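Local coordinates for N-acetyltransferase domain-containing protein (Xanthomonas campestris pv. campestris, PDB 2OZH), which probably transfers an acyl group, most likely acetyl from acetyl-CoA as in other GNAT-family enzymes, to a substrate that has not been identified, at residues A[17-20]-A[21-25]; A[31-35]-A[36-40]. One frame throughout, in Å; residues are numbered along the deposited sequence.

Contact 1: residues A[17-20]-A[21-25]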
# COMPACT_ATOMS: atom_id res chain seq x y z
N GLY A 17 -11.17 12.64 -15.90
CA GLY A 17 -11.81 13.87 -15.45
C GLY A 17 -12.95 13.60 -14.51
O GLY A 17 -13.13 14.31 -13.51
N LEU A 18 -13.77 12.60 -14.82
CA LEU A 18 -14.84 12.22 -13.89
C LEU A 18 -14.29 11.81 -12.54
O LEU A 18 -14.85 12.17 -11.49
CB LEU A 18 -15.67 11.07 -14.49
CG LEU A 18 -16.72 10.45 -13.56
CD1 LEU A 18 -17.90 11.33 -13.36
CD2 LEU A 18 -17.12 9.07 -14.04
N ILE A 19 -13.24 10.99 -12.53
CA ILE A 19 -12.68 10.52 -11.30
C ILE A 19 -12.13 11.70 -10.52
O ILE A 19 -12.30 11.80 -9.31
CB ILE A 19 -11.59 9.46 -11.57
CG1 ILE A 19 -12.19 8.21 -12.19
CG2 ILE A 19 -10.82 9.13 -10.30
CD1 ILE A 19 -11.13 7.35 -12.86
N HIS A 20 -11.38 12.57 -11.17
CA HIS A 20 -10.84 13.75 -10.54
C HIS A 20 -11.93 14.62 -9.92
O HIS A 20 -11.83 15.02 -8.76
CB HIS A 20 -10.03 14.56 -11.56
CG HIS A 20 -9.53 15.88 -11.07
ND1 HIS A 20 -9.48 16.97 -11.91
CD2 HIS A 20 -9.07 16.29 -9.87
CE1 HIS A 20 -9.02 18.01 -11.22
NE2 HIS A 20 -8.73 17.61 -9.99
N ARG A 21 -12.96 14.94 -10.68
CA ARG A 21 -14.03 15.78 -10.15
C ARG A 21 -14.69 15.13 -8.95
O ARG A 21 -14.97 15.77 -7.94
CB ARG A 21 -15.06 16.08 -11.25
CG ARG A 21 -14.53 16.96 -12.38
CD ARG A 21 -15.38 16.85 -13.74
NE ARG A 21 -14.57 17.43 -14.81
CZ ARG A 21 -14.20 16.88 -15.92
NH1 ARG A 21 -14.68 15.69 -16.33
NH2 ARG A 21 -13.29 17.50 -16.65
N THR A 22 -14.97 13.83 -9.08
CA THR A 22 -15.66 13.09 -8.01
C THR A 22 -14.83 13.07 -6.75
O THR A 22 -15.32 13.39 -5.66
CB THR A 22 -15.99 11.67 -8.48
OG1 THR A 22 -16.93 11.72 -9.57
CG2 THR A 22 -16.56 10.83 -7.33
N LEU A 23 -13.57 12.69 -6.88
CA LEU A 23 -12.70 12.60 -5.71
C LEU A 23 -12.50 13.98 -5.08
O LEU A 23 -12.57 14.15 -3.86
CB LEU A 23 -11.36 11.96 -6.06
CG LEU A 23 -11.41 10.48 -6.45
CD1 LEU A 23 -10.03 9.99 -6.74
CD2 LEU A 23 -12.06 9.63 -5.36
N SER A 24 -12.24 14.98 -5.91
CA SER A 24 -11.93 16.33 -5.45
C SER A 24 -13.10 17.00 -4.77
O SER A 24 -12.93 17.77 -3.83
CB SER A 24 -11.52 17.22 -6.63
OG SER A 24 -11.21 18.54 -6.16
N GLN A 25 -14.29 16.77 -5.30
CA GLN A 25 -15.46 17.52 -4.86
C GLN A 25 -16.44 16.76 -4.01
O GLN A 25 -17.14 17.38 -3.19
CB GLN A 25 -16.18 18.08 -6.09
CG GLN A 25 -15.31 18.97 -6.93
CD GLN A 25 -15.94 19.44 -8.20
OE1 GLN A 25 -16.70 18.70 -8.84
NE2 GLN A 25 -15.61 20.65 -8.61
O HOH W 1 -9.07 19.49 -7.51
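Thr22 and Leu18 meet one turn apart in helix 16-26, and the carbonyl oxygen of Leu18 serves two donors there. Thr22 N makes the regular helical bond, and Thr22 OG1 adds a second of 2.9 Å to Leu18 O, arriving from the other face of the carbonyl plane and tilted 32° out of it. The chi1 of -64° sets OG1 beside the backbone N, where a threonine hydroxyl can turn back to the preceding turn and satisfy its proton within its own helix. Arg21 N, Leu23 N and Ser24 N make the same i to i+4 backbone bonds, to Gly17 O, Ile19 O and His20 O respectively. At Gly17 the lack of a side chain leaves space for the Arg21 chain, which lies back along the helix with one guanidinium face over Gly17 C, NH1 being 3.3 Å from that carbon. A water lies 3.1 Å from His20 NE2 and, in one of two Ser24 conformers, donates to Ser24 OG at 2.7 Å; NE2 also has a weak bond to Ile33 O. Ile19 and Leu23 lie side by side on the buried flank, CG2 of Ile19 3.7 Å from CD1 of Leu23. Ile19 packs on Val38 and Ile42 of helix 35-43 and on Phe59 of strand 55-64, while Thr22 rests on Phe76 of strand 69-77.

Contact 2: residues A[31-35]-A[36-40]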
# COMPACT_ATOMS: atom_id res chain seq x y z
N LYS A 31 -10.63 15.43 -0.97
CA LYS A 31 -11.06 16.80 -1.22
C LYS A 31 -9.91 17.64 -1.78
O LYS A 31 -8.81 17.68 -1.20
CB LYS A 31 -11.60 17.46 0.07
CG LYS A 31 -12.18 18.85 -0.16
CD LYS A 31 -12.66 19.50 1.15
CE LYS A 31 -13.07 20.94 0.92
NZ LYS A 31 -13.65 21.56 2.15
N ASP A 32 -10.17 18.31 -2.91
CA ASP A 32 -9.24 19.23 -3.55
C ASP A 32 -8.01 18.56 -4.16
O ASP A 32 -7.07 19.24 -4.56
CB ASP A 32 -8.84 20.37 -2.61
CG ASP A 32 -9.98 21.32 -2.31
OD1 ASP A 32 -10.78 21.60 -3.22
OD2 ASP A 32 -10.08 21.80 -1.15
N ILE A 33 -8.02 17.24 -4.32
CA ILE A 33 -6.85 16.54 -4.88
C ILE A 33 -6.54 17.10 -6.29
O ILE A 33 -7.47 17.27 -7.12
CB ILE A 33 -7.06 15.01 -4.93
CG1 ILE A 33 -5.75 14.31 -5.32
CG2 ILE A 33 -8.22 14.60 -5.84
CD1 ILE A 33 -5.76 12.83 -5.15
N PRO A 34 -5.26 17.41 -6.57
CA PRO A 34 -4.95 17.86 -7.94
C PRO A 34 -5.05 16.79 -8.99
O PRO A 34 -4.82 15.62 -8.73
CB PRO A 34 -3.50 18.36 -7.85
CG PRO A 34 -3.26 18.56 -6.37
CD PRO A 34 -4.10 17.54 -5.66
N LEU A 35 -5.41 17.20 -10.21
CA LEU A 35 -5.48 16.31 -11.36
C LEU A 35 -4.20 15.52 -11.56
O LEU A 35 -4.24 14.35 -11.83
CB LEU A 35 -5.82 17.11 -12.61
CG LEU A 35 -5.84 16.32 -13.92
CD1 LEU A 35 -6.85 15.17 -13.88
CD2 LEU A 35 -6.17 17.22 -15.08
N ALA A 36 -3.06 16.18 -11.43
CA ALA A 36 -1.80 15.50 -11.70
C ALA A 36 -1.58 14.38 -10.72
O ALA A 36 -0.98 13.35 -11.08
CB ALA A 36 -0.64 16.50 -11.64
N LEU A 37 -2.06 14.52 -9.49
CA LEU A 37 -1.92 13.46 -8.50
C LEU A 37 -2.88 12.33 -8.79
O LEU A 37 -2.57 11.16 -8.58
CB LEU A 37 -2.11 13.93 -7.06
CG LEU A 37 -1.01 14.73 -6.44
CD1 LEU A 37 -1.26 14.84 -4.94
CD2 LEU A 37 0.37 14.07 -6.72
N VAL A 38 -4.10 12.66 -9.23
CA VAL A 38 -5.05 11.62 -9.64
C VAL A 38 -4.43 10.79 -10.75
O VAL A 38 -4.47 9.56 -10.70
CB VAL A 38 -6.40 12.25 -10.08
CG1 VAL A 38 -7.32 11.19 -10.67
CG2 VAL A 38 -7.07 12.92 -8.89
N GLN A 39 -3.89 11.44 -11.76
CA GLN A 39 -3.32 10.73 -12.88
C GLN A 39 -2.14 9.87 -12.45
O GLN A 39 -2.07 8.68 -12.83
CB GLN A 39 -2.87 11.67 -13.98
CG GLN A 39 -2.40 10.91 -15.24
CD GLN A 39 -3.52 10.26 -16.02
OE1 GLN A 39 -4.38 10.96 -16.56
NE2 GLN A 39 -3.50 8.94 -16.11
N ARG A 40 -1.24 10.44 -11.65
CA ARG A 40 -0.09 9.67 -11.19
C ARG A 40 -0.53 8.47 -10.35
O ARG A 40 -0.01 7.35 -10.50
CB ARG A 40 0.85 10.57 -10.41
CG ARG A 40 2.14 9.89 -9.95
CD ARG A 40 3.17 10.89 -9.43
NE ARG A 40 3.45 11.88 -10.47
CZ ARG A 40 3.21 13.20 -10.39
NH1 ARG A 40 2.77 13.77 -9.29
NH2 ARG A 40 3.47 13.96 -11.46
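The N-terminal end of helix 35-43 is built here, with Pro34 as its N-cap residue and Leu37 and Val38 of the first turn packing against Ile33 and Pro34 of the incoming loop. Pro34 O receives the first helical bond, from Val38 N at 3.1 Å, in the carbonyl plane and fairly straight (162° at the hydrogen). Leu37 N gives the same oxygen a weak second bond, bent to 126°. Leu35 O then takes Gln39 N at 2.9 Å, and from here the regular helical pattern runs on. Pro34 takes part in this bonding through its carbonyl alone, since it offers no side-chain acceptor to the N-H groups of the first turn; what its ring contributes is a restricted phi where the loop enters the helix.

Beside these bonds, apolar side chains close over the turn. Ile33 and Val38 cross at about a right angle, and CG2 of Ile33 comes 3.7 Å from CG2 of Val38. Val38 presents this methyl because its chi1 of 173° sends CG1 anti to the backbone N and leaves CG2 beside it, turned back to the start of the helix. CG1 of Ile33 also meets CB of Leu37 at 4.1 Å. On the more exposed flank, the Pro34 ring and Leu37 lie side by side, with CD of Pro34 4.0 Å from CD1 of Leu37.

Gln39 turns its amide onward to Asp43, whose OD1 takes a bond from NE2, and Ile33 reaches Thr68 of the second subunit. The chemistry thus divides in two: backbone bonds set the start of the helix, whereas branched aliphatic side chains, with no polar group to satisfy, fill the angle between the incoming loop and the first turn.

Contacts 1 and 2 belong to consecutive helices, 16-26 and 35-43, and their centres lie about 8 Å apart on the same side of the chain's centre. Contact 1 is the middle of a helix, with regular i to i+4 backbone bonds, where the Thr22 hydroxyl adds a bond to the backbone and a water probably bridges two side chains; contact 2 is a helix start, where the carbonyl of the N-cap proline takes the first helical bond and aliphatic packing supports it. Each is partly buried, with Ile19 and Leu23 inside in the one, Ile33 and Val38 in the other. They touch directly: Ser24 O and Asp32 N, 3.0 Å apart, probably form a hydrogen bond. Contact 2 alone approaches the second subunit.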